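Local structure of hypothetical membrane protein (6JS9) at residues Q144-A157 with E168-I182. The protein binds heme through its N-terminal HtaA domain, the part described here, and probably passes it along the heme uptake machinery of Corynebacteria. Numbering follows the deposited sequence.
Sequences QDSIDLSGTTDLTA and ETGEALDPTGGSLTI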
loop_
_atom_site.group_PDB
_atom_site.type_symbol
_atom_site.label_atom_id
_atom_site.label_comp_id
_atom_site.label_asym_id
_atom_site.label_seq_id
_atom_site.Cartn_x
_atom_site.Cartn_y
_atom_site.Cartn_z
ATOM N N GLN A 144 -3.111 11.842 -21.339
ATOM C CA GLN A 144 -1.735 11.807 -21.802
ATOM C C GLN A 144 -1.237 10.367 -21.840
ATOM O O GLN A 144 -1.917 9.432 -21.410
ATOM C CB GLN A 144 -0.836 12.688 -20.926
ATOM C CG GLN A 144 -1.211 14.178 -20.930
ATOM C CD GLN A 144 -0.950 14.886 -22.264
ATOM O OE1 GLN A 144 -1.429 14.467 -23.321
ATOM N NE2 GLN A 144 -0.195 15.978 -22.209
ATOM N N ASP A 145 -0.038 10.192 -22.385
ATOM C CA ASP A 145 0.496 8.857 -22.602
ATOM C C ASP A 145 1.079 8.238 -21.336
ATOM O O ASP A 145 1.354 7.031 -21.324
ATOM C CB ASP A 145 1.551 8.897 -23.715
ATOM C CG ASP A 145 0.977 9.391 -25.045
ATOM O OD1 ASP A 145 -0.238 9.184 -25.282
ATOM O OD2 ASP A 145 1.733 9.984 -25.851
ATOM N N SER A 146 1.248 9.013 -20.266
ATOM C CA SER A 146 1.819 8.463 -19.047
ATOM C C SER A 146 1.349 9.258 -17.838
ATOM O O SER A 146 0.898 10.400 -17.949
ATOM C CB SER A 146 3.346 8.450 -19.106
ATOM O OG SER A 146 3.823 9.751 -19.370
ATOM N N ILE A 147 1.455 8.626 -16.675
ATOM C CA ILE A 147 1.153 9.262 -15.400
ATOM C C ILE A 147 2.323 8.996 -14.458
ATOM O O ILE A 147 2.680 7.837 -14.208
ATOM C CB ILE A 147 -0.168 8.755 -14.800
ATOM C CG1 ILE A 147 -1.348 9.245 -15.637
ATOM C CG2 ILE A 147 -0.305 9.191 -13.325
ATOM C CD1 ILE A 147 -2.657 8.557 -15.326
ATOM N N ASP A 148 2.932 10.065 -13.956
ATOM C CA ASP A 148 4.021 9.953 -12.998
ATOM C C ASP A 148 3.429 9.734 -11.607
ATOM O O ASP A 148 2.652 10.565 -11.119
ATOM C CB ASP A 148 4.883 11.213 -13.057
ATOM C CG ASP A 148 6.139 11.111 -12.208
ATOM O OD1 ASP A 148 6.291 10.122 -11.462
ATOM O OD2 ASP A 148 6.977 12.033 -12.292
ATOM N N LEU A 149 3.776 8.612 -10.981
ATOM C CA LEU A 149 3.262 8.245 -9.663
ATOM C C LEU A 149 4.089 8.812 -8.517
ATOM O O LEU A 149 3.781 8.529 -7.350
ATOM C CB LEU A 149 3.181 6.717 -9.538
ATOM C CG LEU A 149 2.276 6.004 -10.554
ATOM C CD1 LEU A 149 2.319 4.498 -10.390
ATOM C CD2 LEU A 149 0.836 6.495 -10.478
ATOM N N SER A 150 5.115 9.609 -8.814
ATOM C CA SER A 150 6.002 10.131 -7.778
ATOM C C SER A 150 5.306 11.191 -6.927
ATOM O O SER A 150 4.692 12.128 -7.458
ATOM C CB SER A 150 7.259 10.714 -8.415
ATOM O OG SER A 150 7.924 9.734 -9.191
ATOM N N GLY A 151 5.412 11.043 -5.607
ATOM C CA GLY A 151 4.827 12.000 -4.683
ATOM C C GLY A 151 5.082 11.584 -3.244
ATOM O O GLY A 151 5.686 10.542 -2.969
ATOM N N THR A 152 4.624 12.430 -2.323
ATOM C CA THR A 152 4.751 12.192 -0.893
ATOM C C THR A 152 3.426 11.682 -0.337
ATOM O O THR A 152 2.359 11.923 -0.913
ATOM C CB THR A 152 5.167 13.468 -0.159
ATOM O OG1 THR A 152 4.224 14.508 -0.444
ATOM C CG2 THR A 152 6.553 13.908 -0.596
ATOM N N THR A 153 3.503 10.970 0.796
ATOM C CA THR A 153 2.367 10.233 1.335
ATOM C C THR A 153 2.186 10.514 2.818
ATOM O O THR A 153 3.166 10.608 3.562
ATOM C CB THR A 153 2.533 8.724 1.157
ATOM O OG1 THR A 153 3.612 8.273 1.985
ATOM C CG2 THR A 153 2.837 8.379 -0.290
ATOM N N ASP A 154 0.917 10.615 3.227
ATOM C CA ASP A 154 0.489 10.786 4.612
ATOM C C ASP A 154 -0.422 9.633 5.004
ATOM O O ASP A 154 -1.369 9.311 4.277
ATOM C CB ASP A 154 -0.284 12.095 4.814
ATOM C CG ASP A 154 0.595 13.313 4.730
ATOM O OD1 ASP A 154 1.836 13.159 4.795
ATOM O OD2 ASP A 154 0.041 14.428 4.595
ATOM N N LEU A 155 -0.166 9.062 6.178
ATOM C CA LEU A 155 -1.000 8.001 6.731
ATOM C C LEU A 155 -2.332 8.545 7.240
ATOM O O LEU A 155 -2.395 9.604 7.873
ATOM C CB LEU A 155 -0.247 7.308 7.876
ATOM C CG LEU A 155 -0.939 6.182 8.634
ATOM C CD1 LEU A 155 -1.083 4.969 7.731
ATOM C CD2 LEU A 155 -0.172 5.844 9.880
ATOM N N THR A 156 -3.406 7.805 6.978
ATOM C CA THR A 156 -4.730 8.209 7.426
ATOM C C THR A 156 -4.982 7.750 8.854
ATOM O O THR A 156 -4.266 6.908 9.407
ATOM C CB THR A 156 -5.825 7.632 6.536
ATOM O OG1 THR A 156 -5.869 6.213 6.736
ATOM C CG2 THR A 156 -5.567 7.968 5.044
ATOM N N ALA A 157 -6.044 8.302 9.442
ATOM C CA ALA A 157 -6.461 7.881 10.774
ATOM C C ALA A 157 -6.712 6.379 10.815
ATOM O O ALA A 157 -6.253 5.680 11.727
ATOM C CB ALA A 157 -7.712 8.658 11.195
ATOM N N GLU A 168 1.007 8.170 14.312
ATOM C CA GLU A 168 -0.032 9.178 14.464
ATOM C C GLU A 168 -0.694 9.441 13.116
ATOM O O GLU A 168 -0.066 9.313 12.060
ATOM C CB GLU A 168 0.544 10.484 15.011
ATOM C CG GLU A 168 1.386 10.330 16.269
ATOM C CD GLU A 168 0.582 9.834 17.467
ATOM O OE1 GLU A 168 -0.496 10.409 17.742
ATOM O OE2 GLU A 168 1.028 8.865 18.131
ATOM N N THR A 169 -1.971 9.818 13.159
ATOM C CA THR A 169 -2.654 10.253 11.947
ATOM C C THR A 169 -1.836 11.323 11.231
ATOM O O THR A 169 -1.292 12.238 11.858
ATOM C CB THR A 169 -4.045 10.800 12.278
ATOM O OG1 THR A 169 -4.836 9.771 12.881
ATOM C CG2 THR A 169 -4.746 11.284 11.004
ATOM N N GLY A 170 -1.749 11.197 9.909
ATOM C CA GLY A 170 -1.035 12.163 9.110
ATOM C C GLY A 170 0.453 11.934 9.034
ATOM O O GLY A 170 1.156 12.740 8.408
ATOM N N GLU A 171 0.958 10.852 9.629
ATOM C CA GLU A 171 2.389 10.601 9.603
ATOM C C GLU A 171 2.863 10.312 8.187
ATOM O O GLU A 171 2.169 9.663 7.398
ATOM C CB GLU A 171 2.751 9.437 10.515
ATOM C CG GLU A 171 4.176 9.534 11.000
ATOM C CD GLU A 171 4.399 8.862 12.342
ATOM O OE1 GLU A 171 3.550 8.998 13.255
ATOM O OE2 GLU A 171 5.438 8.191 12.475
ATOM N N ALA A 172 4.054 10.810 7.867
ATOM C CA ALA A 172 4.634 10.551 6.560
ATOM C C ALA A 172 4.984 9.077 6.424
ATOM O O ALA A 172 5.437 8.434 7.378
ATOM C CB ALA A 172 5.877 11.409 6.343
ATOM N N LEU A 173 4.747 8.538 5.242
ATOM C CA LEU A 173 5.143 7.189 4.892
ATOM C C LEU A 173 6.194 7.298 3.792
ATOM O O LEU A 173 6.709 8.388 3.525
ATOM C CB LEU A 173 3.914 6.366 4.487
ATOM C CG LEU A 173 2.774 6.223 5.507
ATOM C CD1 LEU A 173 1.563 5.553 4.837
ATOM C CD2 LEU A 173 3.203 5.462 6.803
ATOM N N ASP A 174 6.551 6.172 3.181
ATOM C CA ASP A 174 7.479 6.235 2.065
ATOM C C ASP A 174 6.835 7.059 0.953
ATOM O O ASP A 174 5.611 7.010 0.780
ATOM C CB ASP A 174 7.817 4.842 1.521
ATOM C CG ASP A 174 8.865 4.105 2.352
ATOM O OD1 ASP A 174 9.386 4.671 3.326
ATOM O OD2 ASP A 174 9.172 2.947 2.002
ATOM N N PRO A 175 7.608 7.844 0.209
ATOM C CA PRO A 175 7.048 8.486 -0.982
ATOM C C PRO A 175 6.674 7.445 -2.028
ATOM O O PRO A 175 7.238 6.350 -2.081
ATOM C CB PRO A 175 8.184 9.395 -1.464
ATOM C CG PRO A 175 9.420 8.841 -0.831
ATOM C CD PRO A 175 8.985 8.287 0.482
ATOM N N THR A 176 5.692 7.784 -2.859
ATOM C CA THR A 176 5.360 6.901 -3.967
ATOM C C THR A 176 6.284 7.183 -5.142
ATOM O O THR A 176 6.807 8.286 -5.297
ATOM C CB THR A 176 3.894 7.051 -4.393
ATOM O OG1 THR A 176 3.592 8.430 -4.624
ATOM C CG2 THR A 176 2.956 6.501 -3.316
ATOM N N GLY A 177 6.501 6.156 -5.959
ATOM C CA GLY A 177 7.362 6.276 -7.115
ATOM C C GLY A 177 6.841 5.443 -8.264
ATOM O O GLY A 177 5.903 4.650 -8.122
ATOM N N GLY A 178 7.462 5.647 -9.416
ATOM C CA GLY A 178 7.126 4.915 -10.616
ATOM C C GLY A 178 6.326 5.744 -11.595
ATOM O O GLY A 178 6.236 6.971 -11.503
ATOM N N SER A 179 5.719 5.042 -12.549
ATOM C CA SER A 179 4.948 5.680 -13.603
ATOM C C SER A 179 4.117 4.619 -14.304
ATOM O O SER A 179 4.473 3.440 -14.311
ATOM C CB SER A 179 5.854 6.392 -14.614
ATOM O OG SER A 179 6.473 5.456 -15.477
ATOM N N LEU A 180 3.019 5.061 -14.918
ATOM C CA LEU A 180 2.180 4.206 -15.744
ATOM C C LEU A 180 2.132 4.749 -17.174
ATOM O O LEU A 180 2.183 5.961 -17.401
ATOM C CB LEU A 180 0.748 4.109 -15.167
ATOM C CG LEU A 180 0.553 3.694 -13.702
ATOM C CD1 LEU A 180 -0.908 3.840 -13.277
ATOM C CD2 LEU A 180 1.057 2.273 -13.447
ATOM N N THR A 181 2.043 3.844 -18.143
ATOM C CA THR A 181 1.719 4.213 -19.514
ATOM C C THR A 181 0.239 3.925 -19.760
ATOM O O THR A 181 -0.282 2.886 -19.339
ATOM C CB THR A 181 2.604 3.458 -20.513
ATOM O OG1 THR A 181 2.270 2.068 -20.507
ATOM C CG2 THR A 181 4.073 3.590 -20.135
ATOM N N ILE A 182 -0.448 4.874 -20.396
ATOM C CA ILE A 182 -1.881 4.785 -20.658
ATOM C C ILE A 182 -2.074 4.701 -22.162
ATOM O O ILE A 182 -1.391 5.404 -22.911
ATOM C CB ILE A 182 -2.635 6.001 -20.095
ATOM C CG1 ILE A 182 -2.185 6.298 -18.660
ATOM C CG2 ILE A 182 -4.148 5.794 -20.210
ATOM C CD1 ILE A 182 -2.386 5.151 -17.677
#
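I147 and L180 form a hydrogen-bonded pair in an antiparallel ladder, I147 N reaching L180 O at 2.9 Å and L180 N returning the bond to I147 O. I182 N to D145 O and L149 N to G178 O extend this ladder, and G151 and T176 form a further bridge. Beyond it the register slips by one residue, and a second set joins L173 N to T153 O, L155 N to E171 O and G170 N to L155 O, the last two both 2.7 Å. G170 belongs to a type II turn, E168 to E171, at backbone angles that call for glycine.

Two threonine hydroxyls bond to backbone carbonyls across the gap. T176 OG1 donates to L149 O at 2.7 Å, nearly along the C=O axis; T153 OG1 donates to D174 O at the same length, but from well above the carbonyl plane. With OG1 between N and the carbonyl carbon in both (chi1 68° in T153, 52° in T176), the methyls stay beside the backbone N and touch, CG2 to CG2, at 3.6 Å. Within 144-157, D148 OD1 takes S150 N in an Asx turn and also S150 OG, both bonds falling at the break in strand 146-155, where 146-148 gives way to 151-155.

Apolar contacts line the buried side: L149 CD1 lies 3.8 Å from L180 CG, I147 CD1 meets the CG1 and CD1 of I182, and L155 CB packs 3.9 Å from L173 CD1.

The pair sits within the antiparallel sheet, strand 129-136 flanking 146-155 and strand 7-9 flanking 177-183. From strand 82-97, F96 packs on I147 and L149, and M94 on L149, while L155 touches the heme-binding Y167. E171 forms a salt bridge to R18; D174 pairs with R22 and takes the backbone N of Q19, both on helix 19-26.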